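Local structure of rhizobiales Sp. Pch2 (Marine metagenome, 6PB3) at residues A[21-26]-A[94-99]; A[30-35]-A[221-226]; A[76-81]-A[215-220]; A[85-90]-A[202-207]; A[250-255]-A[292-297]. The protein acts as a Trip13-like AAA+ ATPase that probably remodels HORMA domain proteins and so regulates bacterial cGAS-like enzymes in immunity against bacteriophages. All coordinates share one frame; numbering follows the deposited sequence.

Interaction 1 of 5, residues A[21-26]-A[94-99]; sequences DARERL and IGDDVA
Leu-26 spreads its two methyl groups over the start of helix 95-102, one branch on each of two residues there. Its CD2 meets CD1 of Ile-94 at 3.9 Å, the two chains slanting across one another. CD1 turns the other way and lies 4.0 Å from CB of Asp-97, touching the aspartate by its methylene, while the carboxylate of Asp-97 bonds Arg-101 and Ser-40. The fork reaches both places with a chi1 of -100°, well off the usual staggered values. A branched aliphatic chain suits this spot because it must fill a buried corner that Leu-90 and Thr-93 of helix 87-93 line as well. The contact thus joins helix 20-28, near the N-terminus, to the AAA core, at the place where the chain turns from helix 87-93, which starts within the probable P-loop motif, into helix 95-102. The short helical segments pass 9.4 Å apart at -109°, closer to perpendicular than to parallel, so the contact is compact. One turn back, the small methyl of Ala-22 lets the helices approach: its CB is 4.1 Å from CB of Asp-96. Arg-23 lends only the root of its chain, with CB and CG both 3.6 Å from OD2 of Asp-96. Beyond that root the chain bends at chi2 and carries the guanidinium away, leaving NE 5.7 Å from OD2 of Asp-96, too far for a salt bridge. The other carboxylate oxygen of the buried Asp-96, OD1, accepts a hydrogen bond from the backbone N of Asp-19, just ahead of helix 20-28.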
# COMPACT_ATOMS: atom_id res chain seq x y z
N ASP A 21 -10.31 -6.13 -44.63
CA ASP A 21 -10.38 -5.16 -43.54
C ASP A 21 -9.37 -5.49 -42.46
O ASP A 21 -8.74 -4.58 -41.89
CB ASP A 21 -11.80 -5.10 -42.97
CG ASP A 21 -12.00 -3.95 -41.97
OD1 ASP A 21 -11.47 -2.83 -42.21
OD2 ASP A 21 -12.68 -4.16 -40.95
N ALA A 22 -9.17 -6.77 -42.15
CA ALA A 22 -8.13 -7.12 -41.20
C ALA A 22 -6.76 -6.69 -41.72
O ALA A 22 -5.96 -6.11 -40.98
CB ALA A 22 -8.16 -8.61 -40.89
N ARG A 23 -6.48 -6.95 -43.00
CA ARG A 23 -5.20 -6.56 -43.57
C ARG A 23 -5.00 -5.05 -43.44
O ARG A 23 -3.92 -4.59 -43.06
CB ARG A 23 -5.12 -7.00 -45.04
CG ARG A 23 -3.68 -7.06 -45.58
CD ARG A 23 -3.44 -6.03 -46.67
NE ARG A 23 -2.03 -5.95 -47.07
CZ ARG A 23 -1.54 -5.06 -47.94
NH1 ARG A 23 -2.34 -4.17 -48.52
NH2 ARG A 23 -0.25 -5.06 -48.23
N GLU A 24 -6.04 -4.27 -43.76
CA GLU A 24 -5.95 -2.82 -43.66
C GLU A 24 -5.67 -2.40 -42.22
O GLU A 24 -4.77 -1.59 -41.96
CB GLU A 24 -7.25 -2.18 -44.17
CG GLU A 24 -7.10 -0.78 -44.68
CD GLU A 24 -8.24 -0.40 -45.60
OE1 GLU A 24 -8.97 -1.32 -46.04
OE2 GLU A 24 -8.42 0.80 -45.89
N ARG A 25 -6.41 -2.97 -41.27
CA ARG A 25 -6.18 -2.68 -39.86
C ARG A 25 -4.77 -3.10 -39.43
O ARG A 25 -4.08 -2.34 -38.74
CB ARG A 25 -7.24 -3.37 -38.99
CG ARG A 25 -8.72 -2.88 -39.25
CD ARG A 25 -9.60 -3.05 -37.99
NE ARG A 25 -10.40 -4.27 -37.94
CZ ARG A 25 -10.62 -5.00 -36.84
NH1 ARG A 25 -10.07 -4.66 -35.68
NH2 ARG A 25 -11.37 -6.08 -36.91
N LEU A 26 -4.32 -4.29 -39.83
CA LEU A 26 -2.94 -4.69 -39.51
C LEU A 26 -1.95 -3.66 -40.02
O LEU A 26 -1.03 -3.26 -39.29
CB LEU A 26 -2.62 -6.06 -40.13
CG LEU A 26 -2.64 -7.35 -39.34
CD1 LEU A 26 -2.18 -8.42 -40.30
CD2 LEU A 26 -1.75 -7.31 -38.08
N ILE A 94 -4.40 -10.35 -36.72
CA ILE A 94 -3.17 -11.07 -37.05
C ILE A 94 -3.45 -12.35 -37.83
O ILE A 94 -2.56 -12.86 -38.52
CB ILE A 94 -2.38 -11.37 -35.76
CG1 ILE A 94 -0.93 -11.72 -36.07
CG2 ILE A 94 -3.06 -12.46 -34.93
CD1 ILE A 94 -0.23 -10.67 -36.91
N GLY A 95 -4.67 -12.89 -37.73
CA GLY A 95 -5.01 -14.10 -38.44
C GLY A 95 -4.93 -13.96 -39.95
O GLY A 95 -4.74 -14.97 -40.64
N ASP A 96 -5.05 -12.74 -40.46
CA ASP A 96 -4.83 -12.50 -41.88
C ASP A 96 -3.39 -12.75 -42.25
O ASP A 96 -3.10 -13.31 -43.32
CB ASP A 96 -5.22 -11.07 -42.23
CG ASP A 96 -5.27 -10.85 -43.72
OD1 ASP A 96 -6.33 -11.15 -44.31
OD2 ASP A 96 -4.26 -10.39 -44.29
N ASP A 97 -2.46 -12.31 -41.40
CA ASP A 97 -1.05 -12.60 -41.62
C ASP A 97 -0.76 -14.10 -41.55
O ASP A 97 -0.00 -14.63 -42.38
CB ASP A 97 -0.23 -11.85 -40.58
CG ASP A 97 1.14 -11.48 -41.08
OD1 ASP A 97 1.93 -12.40 -41.38
OD2 ASP A 97 1.40 -10.26 -41.19
N VAL A 98 -1.34 -14.80 -40.57
CA VAL A 98 -1.08 -16.24 -40.45
C VAL A 98 -1.63 -16.97 -41.67
O VAL A 98 -1.01 -17.91 -42.17
CB VAL A 98 -1.68 -16.80 -39.16
CG1 VAL A 98 -1.37 -18.30 -39.06
CG2 VAL A 98 -1.20 -16.02 -37.91
N ALA A 99 -2.81 -16.55 -42.13
CA ALA A 99 -3.42 -17.16 -43.30
C ALA A 99 -2.53 -17.00 -44.51
O ALA A 99 -2.37 -17.94 -45.31
CB ALA A 99 -4.79 -16.53 -43.55

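Interaction 2 of 5, residues A[30-35]-A[221-226]; sequences VGLDTH and ITFDRP
Leu-32, at the N-cap position of helix 33-47, brings its CD2 to 4.1 Å from CD2 of Phe-223, the two side chains crossing nearly at a right angle. The same methyl group also lies over one face of the His-35 ring, toward its rim, so one leucine branch touches both aromatic groups. An aliphatic residue fits here because the surroundings are apolar: Phe-268 of helix 268-283 meets Leu-32 as well. Three residues on, in the first turn of the helix, His-35 faces the strand. With CG beside its backbone N (chi1 -50°), the imidazole is directed at strand 219-223. Its CD2 sits 3.6 Å above the plane of the Phe-223 ring, over the centre. The two rings form an oblique pair, inclined by 33° with centroids 4.6 Å apart. CD2 of His-35 also touches CG2 of Ile-221 at 3.8 Å. At the ring edge, NE2 of His-35 donates a weak hydrogen bond to the backbone O of Thr-222, 3.1 Å away and bent to 120°. Phe-223 in turn rests on Lys-87 and Leu-90 of helix 87-93, which starts within the probable P-loop motif, while OG1 of Thr-222 bonds Arg-274 of the second subunit. Histidine suits this place by being flat enough to lie against phenylalanine and polar enough at one corner to serve a strand carbonyl. Because that bond is so bent, the orientation of the imidazole probably owes more to the packing of Leu-32, Phe-223 and Ile-221 than to the polar link.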
# COMPACT_ATOMS: atom_id res chain seq x y z
N VAL A 30 1.38 0.66 -36.54
CA VAL A 30 2.77 1.01 -36.80
C VAL A 30 3.57 0.91 -35.52
O VAL A 30 3.05 1.11 -34.41
CB VAL A 30 2.93 2.41 -37.41
CG1 VAL A 30 4.24 2.48 -38.18
CG2 VAL A 30 1.76 2.73 -38.28
N GLY A 31 4.85 0.59 -35.68
CA GLY A 31 5.72 0.36 -34.56
C GLY A 31 5.56 -0.99 -33.91
O GLY A 31 6.22 -1.24 -32.89
N LEU A 32 4.72 -1.87 -34.45
CA LEU A 32 4.51 -3.21 -33.90
C LEU A 32 5.04 -4.32 -34.81
O LEU A 32 4.61 -5.47 -34.69
CB LEU A 32 3.02 -3.43 -33.62
CG LEU A 32 2.44 -2.42 -32.63
CD1 LEU A 32 0.94 -2.53 -32.55
CD2 LEU A 32 3.09 -2.57 -31.23
N ASP A 33 5.97 -3.99 -35.72
CA ASP A 33 6.39 -4.96 -36.73
C ASP A 33 6.93 -6.23 -36.09
O ASP A 33 6.59 -7.35 -36.50
CB ASP A 33 7.43 -4.34 -37.67
CG ASP A 33 6.82 -3.33 -38.64
OD1 ASP A 33 5.63 -3.46 -39.00
OD2 ASP A 33 7.55 -2.39 -39.05
N THR A 34 7.75 -6.07 -35.06
CA THR A 34 8.29 -7.23 -34.35
C THR A 34 7.19 -8.02 -33.67
O THR A 34 7.19 -9.26 -33.71
CB THR A 34 9.34 -6.76 -33.34
OG1 THR A 34 8.68 -6.04 -32.29
CG2 THR A 34 10.32 -5.80 -34.02
N HIS A 35 6.24 -7.34 -33.02
CA HIS A 35 5.16 -8.06 -32.34
C HIS A 35 4.29 -8.83 -33.34
O HIS A 35 3.84 -9.94 -33.04
CB HIS A 35 4.31 -7.08 -31.52
CG HIS A 35 5.10 -6.19 -30.62
ND1 HIS A 35 5.89 -5.17 -31.10
CD2 HIS A 35 5.24 -6.17 -29.27
CE1 HIS A 35 6.47 -4.55 -30.09
NE2 HIS A 35 6.10 -5.14 -28.97
N ILE A 221 4.40 -12.20 -25.37
CA ILE A 221 4.85 -11.09 -26.22
C ILE A 221 4.50 -9.81 -25.50
O ILE A 221 3.33 -9.57 -25.19
CB ILE A 221 4.21 -11.13 -27.62
CG1 ILE A 221 4.60 -12.40 -28.37
CG2 ILE A 221 4.59 -9.86 -28.46
CD1 ILE A 221 3.77 -12.57 -29.67
N THR A 222 5.50 -8.98 -25.25
CA THR A 222 5.30 -7.85 -24.36
C THR A 222 5.21 -6.54 -25.14
O THR A 222 5.93 -6.34 -26.12
CB THR A 222 6.41 -7.78 -23.31
OG1 THR A 222 7.70 -7.74 -23.95
CG2 THR A 222 6.34 -9.02 -22.40
N PHE A 223 4.31 -5.68 -24.68
CA PHE A 223 4.03 -4.36 -25.24
C PHE A 223 4.35 -3.36 -24.14
O PHE A 223 3.51 -3.00 -23.31
CB PHE A 223 2.57 -4.24 -25.70
CG PHE A 223 2.18 -5.24 -26.75
CD1 PHE A 223 2.09 -6.58 -26.45
CD2 PHE A 223 1.92 -4.83 -28.05
CE1 PHE A 223 1.75 -7.51 -27.42
CE2 PHE A 223 1.58 -5.76 -29.04
CZ PHE A 223 1.49 -7.09 -28.72
N ASP A 224 5.59 -2.92 -24.11
CA ASP A 224 5.97 -1.86 -23.21
C ASP A 224 6.33 -0.65 -24.05
O ASP A 224 6.03 -0.59 -25.25
CB ASP A 224 7.10 -2.30 -22.28
CG ASP A 224 8.08 -3.23 -22.94
OD1 ASP A 224 8.57 -2.88 -24.03
OD2 ASP A 224 8.37 -4.30 -22.37
N ARG A 225 6.96 0.33 -23.41
CA ARG A 225 7.12 1.64 -24.01
C ARG A 225 8.01 1.53 -25.25
O ARG A 225 9.06 0.87 -25.20
CB ARG A 225 7.70 2.59 -22.96
CG ARG A 225 6.73 2.73 -21.77
CD ARG A 225 7.12 3.75 -20.70
NE ARG A 225 6.15 3.70 -19.60
CZ ARG A 225 5.33 4.69 -19.24
NH1 ARG A 225 5.38 5.86 -19.86
NH2 ARG A 225 4.48 4.52 -18.24
N PRO A 226 7.61 2.10 -26.38
CA PRO A 226 8.40 1.93 -27.61
C PRO A 226 9.80 2.50 -27.45
O PRO A 226 10.00 3.56 -26.85
CB PRO A 226 7.59 2.72 -28.66
CG PRO A 226 6.77 3.66 -27.88
CD PRO A 226 6.42 2.91 -26.62

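Interaction 3 of 5, residues A[76-81]-A[215-220]; sequences LIVLAG and RRAAEI
The methyl of Ala-217 faces the groove between two neighbouring side chains of strand 76-81, those of Leu-76 and Val-78. CD2 of Leu-76 lies 4.2 Å from CB of Ala-217, and CG2 of Val-78 lies 3.8 Å from the same CB. A small methyl fits this groove; CD2 of Leu-76 also lies 3.8 Å from the backbone N of Ala-217. Further along, Val-78 is paired with Ile-220 on the same face of the sheet, CB of Val-78 being 4.2 Å from CG1 of Ile-220. Ile-77 and Glu-219 pair on the other face, which helix 33-47 covers with Met-42. Beta-branched residues suit such extended, buried positions. The pairing is parallel: strand 219-223 runs beside strand 76-81, the strand leading into the probable P-loop, as in the AAA core. Val-78 N donates a nearly straight bond (168°) to O of Glu-219 at 3.0 Å. At the strand's approach Ala-218 N reaches O of Leu-76 at 2.7 Å, bent to 141°. Beyond, O of Ala-217 takes a hydrogen bond from Gln-273 of the second subunit. Backbone bonds therefore set the register here, and the apolar side chains seal the seam.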
# COMPACT_ATOMS: atom_id res chain seq x y z
N LEU A 76 -0.93 -21.67 -26.44
CA LEU A 76 -1.43 -20.44 -25.86
C LEU A 76 -0.38 -19.36 -26.05
O LEU A 76 0.81 -19.59 -25.79
CB LEU A 76 -1.74 -20.61 -24.36
CG LEU A 76 -1.90 -19.33 -23.53
CD1 LEU A 76 -3.21 -18.60 -23.85
CD2 LEU A 76 -1.80 -19.64 -22.02
N ILE A 77 -0.81 -18.18 -26.49
CA ILE A 77 0.06 -17.02 -26.63
C ILE A 77 -0.53 -15.88 -25.82
O ILE A 77 -1.71 -15.55 -25.95
CB ILE A 77 0.23 -16.60 -28.11
CG1 ILE A 77 0.80 -17.77 -28.91
CG2 ILE A 77 1.17 -15.39 -28.20
CD1 ILE A 77 0.74 -17.58 -30.42
N VAL A 78 0.30 -15.26 -24.98
CA VAL A 78 -0.11 -14.18 -24.11
C VAL A 78 0.43 -12.87 -24.67
O VAL A 78 1.62 -12.76 -24.96
CB VAL A 78 0.38 -14.41 -22.67
CG1 VAL A 78 0.14 -13.17 -21.80
CG2 VAL A 78 -0.36 -15.59 -22.06
N LEU A 79 -0.46 -11.89 -24.85
CA LEU A 79 -0.08 -10.52 -25.18
C LEU A 79 -0.25 -9.69 -23.93
O LEU A 79 -1.38 -9.54 -23.44
CB LEU A 79 -0.93 -9.96 -26.33
CG LEU A 79 -1.07 -10.75 -27.62
CD1 LEU A 79 -1.75 -9.87 -28.70
CD2 LEU A 79 0.27 -11.25 -28.11
N ALA A 80 0.85 -9.14 -23.41
CA ALA A 80 0.84 -8.44 -22.13
C ALA A 80 1.48 -7.06 -22.28
O ALA A 80 2.48 -6.91 -22.98
CB ALA A 80 1.62 -9.24 -21.07
N GLY A 81 0.91 -6.07 -21.61
CA GLY A 81 1.54 -4.76 -21.57
C GLY A 81 0.54 -3.62 -21.54
O GLY A 81 -0.65 -3.82 -21.31
N ARG A 215 2.20 -20.15 -16.91
CA ARG A 215 3.24 -21.14 -17.16
C ARG A 215 2.96 -21.99 -18.39
O ARG A 215 3.89 -22.63 -18.89
CB ARG A 215 3.42 -22.03 -15.92
CG ARG A 215 2.33 -23.08 -15.72
CD ARG A 215 2.65 -23.93 -14.45
NE ARG A 215 1.75 -25.07 -14.32
CZ ARG A 215 0.85 -25.20 -13.34
NH1 ARG A 215 0.74 -24.27 -12.40
NH2 ARG A 215 0.07 -26.28 -13.31
N ARG A 216 1.73 -21.99 -18.89
CA ARG A 216 1.38 -22.72 -20.10
C ARG A 216 1.57 -21.93 -21.39
O ARG A 216 1.52 -22.53 -22.47
CB ARG A 216 -0.06 -23.20 -20.02
CG ARG A 216 -0.24 -24.37 -19.06
CD ARG A 216 -1.70 -24.70 -18.85
NE ARG A 216 -1.88 -26.00 -18.19
CZ ARG A 216 -1.79 -26.20 -16.87
NH1 ARG A 216 -1.50 -25.19 -16.06
NH2 ARG A 216 -2.00 -27.41 -16.37
N ALA A 217 1.81 -20.62 -21.32
CA ALA A 217 2.02 -19.85 -22.54
C ALA A 217 3.20 -20.41 -23.32
O ALA A 217 4.30 -20.60 -22.77
CB ALA A 217 2.25 -18.37 -22.20
N ALA A 218 2.97 -20.71 -24.59
CA ALA A 218 4.07 -21.05 -25.48
C ALA A 218 4.94 -19.84 -25.71
O ALA A 218 6.16 -19.96 -25.79
CB ALA A 218 3.53 -21.58 -26.80
N GLU A 219 4.33 -18.67 -25.81
CA GLU A 219 5.10 -17.45 -25.92
C GLU A 219 4.34 -16.34 -25.23
O GLU A 219 3.11 -16.27 -25.29
CB GLU A 219 5.38 -17.07 -27.39
CG GLU A 219 6.34 -15.89 -27.51
CD GLU A 219 6.63 -15.48 -28.93
OE1 GLU A 219 6.02 -16.03 -29.86
OE2 GLU A 219 7.47 -14.59 -29.12
N ILE A 220 5.10 -15.47 -24.57
CA ILE A 220 4.60 -14.21 -24.03
C ILE A 220 5.23 -13.10 -24.85
O ILE A 220 6.46 -13.05 -25.00
CB ILE A 220 4.95 -14.07 -22.54
CG1 ILE A 220 4.41 -15.27 -21.74
CG2 ILE A 220 4.44 -12.72 -22.01
CD1 ILE A 220 4.84 -15.28 -20.23

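Interaction 4 of 5, residues A[85-90]-A[202-207]; sequences SGKTEL and CTNRVD. With SO4 (sulfate ion), chain B.
A loop that matches the P-loop (Walker A) of AAA ATPases holds a sulfate at the start of helix 87-93, beside the end of strand 197-203, and Lys-87 bridges the two. Its CE lies 3.7 Å from O of Thr-203, while its backbone O sits 4.1 Å from SG of Cys-202, whose compact side chain fits under the first helical turn. The lysine chain runs straight at first, then folds at chi3 (-86°) and chi4 (78°), which curls NZ back over the anion. NZ makes a weak bond to sulfate O4 at 3.2 Å and lies 3.8 Å from OD1 of Asn-204. Asn-204, just past strand 197-203, occupies the place expected of the sensor-1 residue in AAA+ proteins. Around the anion, Lys-87 N binds O4 at 3.0 Å and Gly-86 N binds O3 at 3.0 Å. Thr-88 grips O2 twice, through its backbone N and through OG1, the latter at 2.7 Å. Gly-84 N adds another bond, and Gly-86 has backbone angles (phi 98°) that suit a residue lacking a side chain. Thr-88 also packs on Arg-215 of the third subunit, consistent with a nucleotide site at the subunit interface. The converging amides, the helix start and the NZ of Lys-87 would together stabilise a doubly charged tetrahedral anion, so the sulfate, probably from crystallisation, is likely to mimic a nucleotide phosphate.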
# COMPACT_ATOMS: atom_id res chain seq x y z
N SER A 85 -1.92 -0.01 -26.47
CA SER A 85 -0.80 -0.30 -27.36
C SER A 85 -1.23 -0.92 -28.68
O SER A 85 -0.41 -0.99 -29.60
CB SER A 85 0.18 -1.26 -26.67
OG SER A 85 0.61 -0.74 -25.43
N GLY A 86 -2.48 -1.37 -28.81
CA GLY A 86 -2.92 -2.10 -29.99
C GLY A 86 -2.93 -3.61 -29.85
O GLY A 86 -3.08 -4.31 -30.86
N LYS A 87 -2.78 -4.12 -28.62
CA LYS A 87 -2.75 -5.57 -28.40
C LYS A 87 -4.01 -6.23 -28.95
O LYS A 87 -3.94 -7.23 -29.68
CB LYS A 87 -2.62 -5.87 -26.90
CG LYS A 87 -1.34 -5.38 -26.25
CD LYS A 87 -1.26 -5.83 -24.79
CE LYS A 87 -1.99 -4.86 -23.84
NZ LYS A 87 -3.46 -4.99 -23.83
N THR A 88 -5.18 -5.71 -28.56
CA THR A 88 -6.45 -6.28 -29.00
C THR A 88 -6.59 -6.17 -30.51
O THR A 88 -6.98 -7.13 -31.19
CB THR A 88 -7.60 -5.55 -28.30
OG1 THR A 88 -7.36 -5.55 -26.88
CG2 THR A 88 -8.94 -6.23 -28.60
N GLU A 89 -6.30 -4.98 -31.05
CA GLU A 89 -6.41 -4.78 -32.49
C GLU A 89 -5.46 -5.71 -33.23
O GLU A 89 -5.80 -6.24 -34.29
CB GLU A 89 -6.15 -3.32 -32.83
CG GLU A 89 -6.18 -3.00 -34.32
CD GLU A 89 -7.58 -2.74 -34.83
OE1 GLU A 89 -8.55 -3.07 -34.13
OE2 GLU A 89 -7.69 -2.18 -35.95
N LEU A 90 -4.27 -5.94 -32.67
CA LEU A 90 -3.36 -6.91 -33.28
C LEU A 90 -3.93 -8.32 -33.21
O LEU A 90 -3.93 -9.05 -34.21
CB LEU A 90 -2.00 -6.84 -32.59
CG LEU A 90 -0.95 -7.81 -33.12
CD1 LEU A 90 -0.62 -7.49 -34.59
CD2 LEU A 90 0.30 -7.75 -32.28
N CYS A 202 -5.11 -11.63 -24.11
CA CYS A 202 -4.56 -10.31 -23.85
C CYS A 202 -4.76 -9.98 -22.38
O CYS A 202 -5.80 -10.29 -21.80
CB CYS A 202 -5.22 -9.23 -24.73
SG CYS A 202 -5.09 -9.59 -26.50
N THR A 203 -3.75 -9.33 -21.79
CA THR A 203 -3.81 -8.86 -20.42
C THR A 203 -3.00 -7.58 -20.34
O THR A 203 -2.03 -7.39 -21.09
CB THR A 203 -3.26 -9.90 -19.44
OG1 THR A 203 -3.41 -9.42 -18.11
CG2 THR A 203 -1.79 -10.17 -19.72
N ASN A 204 -3.41 -6.68 -19.46
CA ASN A 204 -2.62 -5.47 -19.25
C ASN A 204 -1.35 -5.78 -18.48
O ASN A 204 -0.25 -5.38 -18.89
CB ASN A 204 -3.46 -4.43 -18.52
CG ASN A 204 -4.77 -4.20 -19.20
OD1 ASN A 204 -4.89 -4.34 -20.42
ND2 ASN A 204 -5.77 -3.86 -18.42
N ARG A 205 -1.47 -6.50 -17.38
CA ARG A 205 -0.30 -6.91 -16.61
C ARG A 205 -0.26 -8.42 -16.50
O ARG A 205 -1.21 -9.04 -16.02
CB ARG A 205 -0.29 -6.29 -15.23
CG ARG A 205 1.11 -6.07 -14.71
CD ARG A 205 1.65 -4.71 -15.12
NE ARG A 205 2.88 -4.38 -14.39
CZ ARG A 205 3.31 -3.15 -14.15
NH1 ARG A 205 2.62 -2.10 -14.58
NH2 ARG A 205 4.44 -2.96 -13.48
N VAL A 206 0.86 -8.99 -16.94
CA VAL A 206 1.00 -10.44 -16.92
C VAL A 206 0.87 -10.99 -15.50
O VAL A 206 0.38 -12.11 -15.30
CB VAL A 206 2.34 -10.83 -17.58
CG1 VAL A 206 3.51 -10.26 -16.79
CG2 VAL A 206 2.45 -12.32 -17.69
N ASP A 207 1.25 -10.19 -14.49
CA ASP A 207 1.09 -10.60 -13.10
C ASP A 207 -0.38 -10.77 -12.74
O ASP A 207 -0.69 -11.45 -11.76
CB ASP A 207 1.78 -9.58 -12.18
CG ASP A 207 1.37 -9.72 -10.72
OD1 ASP A 207 1.49 -10.84 -10.17
OD2 ASP A 207 0.95 -8.71 -10.12
S SO4 B . -4.72 -2.49 -26.12
O1 SO4 B . -5.28 -2.04 -24.84
O2 SO4 B . -5.43 -3.71 -26.48
O3 SO4 B . -4.96 -1.46 -27.15
O4 SO4 B . -3.28 -2.66 -26.01

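Interaction 5 of 5, residues A[250-255]-A[292-297]; sequences EGLVAA and ARALAI
Leu-252 and Leu-295 meet no aromatic ring here; the flat groups they touch are peptide units of the facing helix, each approached at its carbonyl oxygen. CD2 of Leu-252 is 3.4 Å from O of Ala-294, and CD1 of Leu-295 is 3.7 Å from O of Gly-251. Each leucine therefore reaches from its own helix onto the backbone of the other. Leu-252 CD2 also lies 3.7 Å from CA of Leu-295 and 4.3 Å from CB of Ala-294, tucked between the two residues. Holding CG opposite the backbone N (chi1 -180°), Leu-295 brings CD1 to CB of Ala-255 at 3.9 Å, one turn beyond Gly-251. Alanine suits positions 255 and 294 because it leaves the helix surface low enough for leucine to settle on it. The segments of helices 246-255 and 291-300 run nearly parallel, 10° apart, with axes 9.6 Å from each other. They belong to the C-terminal helical part of the chain, probably corresponding to the small helical lid of AAA+ ATPases, where Ile-235 and Leu-239 of helix 228-239 back Leu-252. O of Gly-251 accepts the helical N-H of Ala-255; with no hydrogen bond joining the segments, dispersion and burial of methyl groups hold the pair.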
# COMPACT_ATOMS: atom_id res chain seq x y z
N GLU A 250 14.04 13.03 -35.86
CA GLU A 250 14.87 12.60 -34.74
C GLU A 250 14.60 13.45 -33.50
O GLU A 250 14.62 12.95 -32.37
CB GLU A 250 16.34 12.65 -35.13
CG GLU A 250 16.72 11.60 -36.15
CD GLU A 250 16.30 10.20 -35.72
OE1 GLU A 250 16.59 9.81 -34.56
OE2 GLU A 250 15.68 9.49 -36.53
N GLY A 251 14.34 14.75 -33.70
CA GLY A 251 13.95 15.59 -32.58
C GLY A 251 12.68 15.10 -31.90
O GLY A 251 12.59 15.08 -30.67
N LEU A 252 11.69 14.68 -32.69
CA LEU A 252 10.46 14.16 -32.09
C LEU A 252 10.67 12.79 -31.47
O LEU A 252 10.01 12.46 -30.48
CB LEU A 252 9.36 14.09 -33.15
CG LEU A 252 8.77 15.37 -33.71
CD1 LEU A 252 7.93 15.05 -34.95
CD2 LEU A 252 7.92 16.05 -32.64
N VAL A 253 11.57 11.99 -32.04
CA VAL A 253 11.96 10.73 -31.41
C VAL A 253 12.59 11.00 -30.05
O VAL A 253 12.27 10.35 -29.04
CB VAL A 253 12.92 9.96 -32.32
CG1 VAL A 253 13.52 8.78 -31.56
CG2 VAL A 253 12.20 9.49 -33.57
N ALA A 254 13.49 11.98 -30.00
CA ALA A 254 14.14 12.31 -28.73
C ALA A 254 13.16 12.92 -27.74
O ALA A 254 13.21 12.62 -26.54
CB ALA A 254 15.32 13.26 -28.98
N ALA A 255 12.25 13.77 -28.23
CA ALA A 255 11.29 14.41 -27.33
C ALA A 255 10.30 13.42 -26.74
O ALA A 255 9.70 13.71 -25.70
CB ALA A 255 10.55 15.52 -28.07
N ALA A 292 8.18 22.88 -36.14
CA ALA A 292 8.47 23.59 -34.90
C ALA A 292 7.34 23.43 -33.90
O ALA A 292 7.58 23.18 -32.71
CB ALA A 292 8.74 25.07 -35.19
N ARG A 293 6.10 23.54 -34.36
CA ARG A 293 4.97 23.36 -33.45
C ARG A 293 4.87 21.92 -33.01
O ARG A 293 4.58 21.65 -31.84
CB ARG A 293 3.68 23.82 -34.12
CG ARG A 293 3.73 25.28 -34.60
CD ARG A 293 2.40 25.72 -35.17
NE ARG A 293 1.46 26.15 -34.14
CZ ARG A 293 0.17 26.41 -34.34
NH1 ARG A 293 -0.36 26.27 -35.55
NH2 ARG A 293 -0.60 26.79 -33.33
N ALA A 294 5.11 20.97 -33.92
CA ALA A 294 5.05 19.56 -33.55
C ALA A 294 6.07 19.24 -32.46
O ALA A 294 5.80 18.45 -31.55
CB ALA A 294 5.28 18.68 -34.78
N LEU A 295 7.27 19.84 -32.54
CA LEU A 295 8.26 19.58 -31.50
C LEU A 295 7.84 20.22 -30.19
O LEU A 295 7.94 19.59 -29.13
CB LEU A 295 9.63 20.09 -31.94
CG LEU A 295 10.75 19.84 -30.92
CD1 LEU A 295 10.96 18.35 -30.67
CD2 LEU A 295 12.06 20.51 -31.36
N ALA A 296 7.35 21.46 -30.25
CA ALA A 296 6.89 22.14 -29.05
C ALA A 296 5.78 21.35 -28.38
O ALA A 296 5.72 21.26 -27.15
CB ALA A 296 6.44 23.57 -29.38
N ILE A 297 4.89 20.75 -29.17
CA ILE A 297 3.82 19.94 -28.60
C ILE A 297 4.40 18.70 -27.92
O ILE A 297 4.05 18.38 -26.78
CB ILE A 297 2.80 19.55 -29.69
CG1 ILE A 297 2.03 20.80 -30.15
CG2 ILE A 297 1.87 18.49 -29.16
CD1 ILE A 297 1.21 20.59 -31.41

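Interactions 1 to 4 cluster around the central sheet and its flanking helices, while interaction 5 stands apart among the C-terminal helices, its centre about 21 to 35 Å from the other centres. Interactions 2 and 3 share strand 219-223, which lies beside strand 76-81; strand 197-203 of interaction 4 flanks that strand on its other side. Centres of interactions 3 and 4 are about 10 Å apart. Interaction 1 touches interaction 4 through the Arg-25 to Glu-89 salt bridge and through Leu-26 on Leu-90. Along the chain, segments 85-90 and 202-207 fall between 76-81 and 215-220, and interaction 5 follows all four. The probable P-loop thus sits amid central strands and N-terminal helices, with the probable lid beyond.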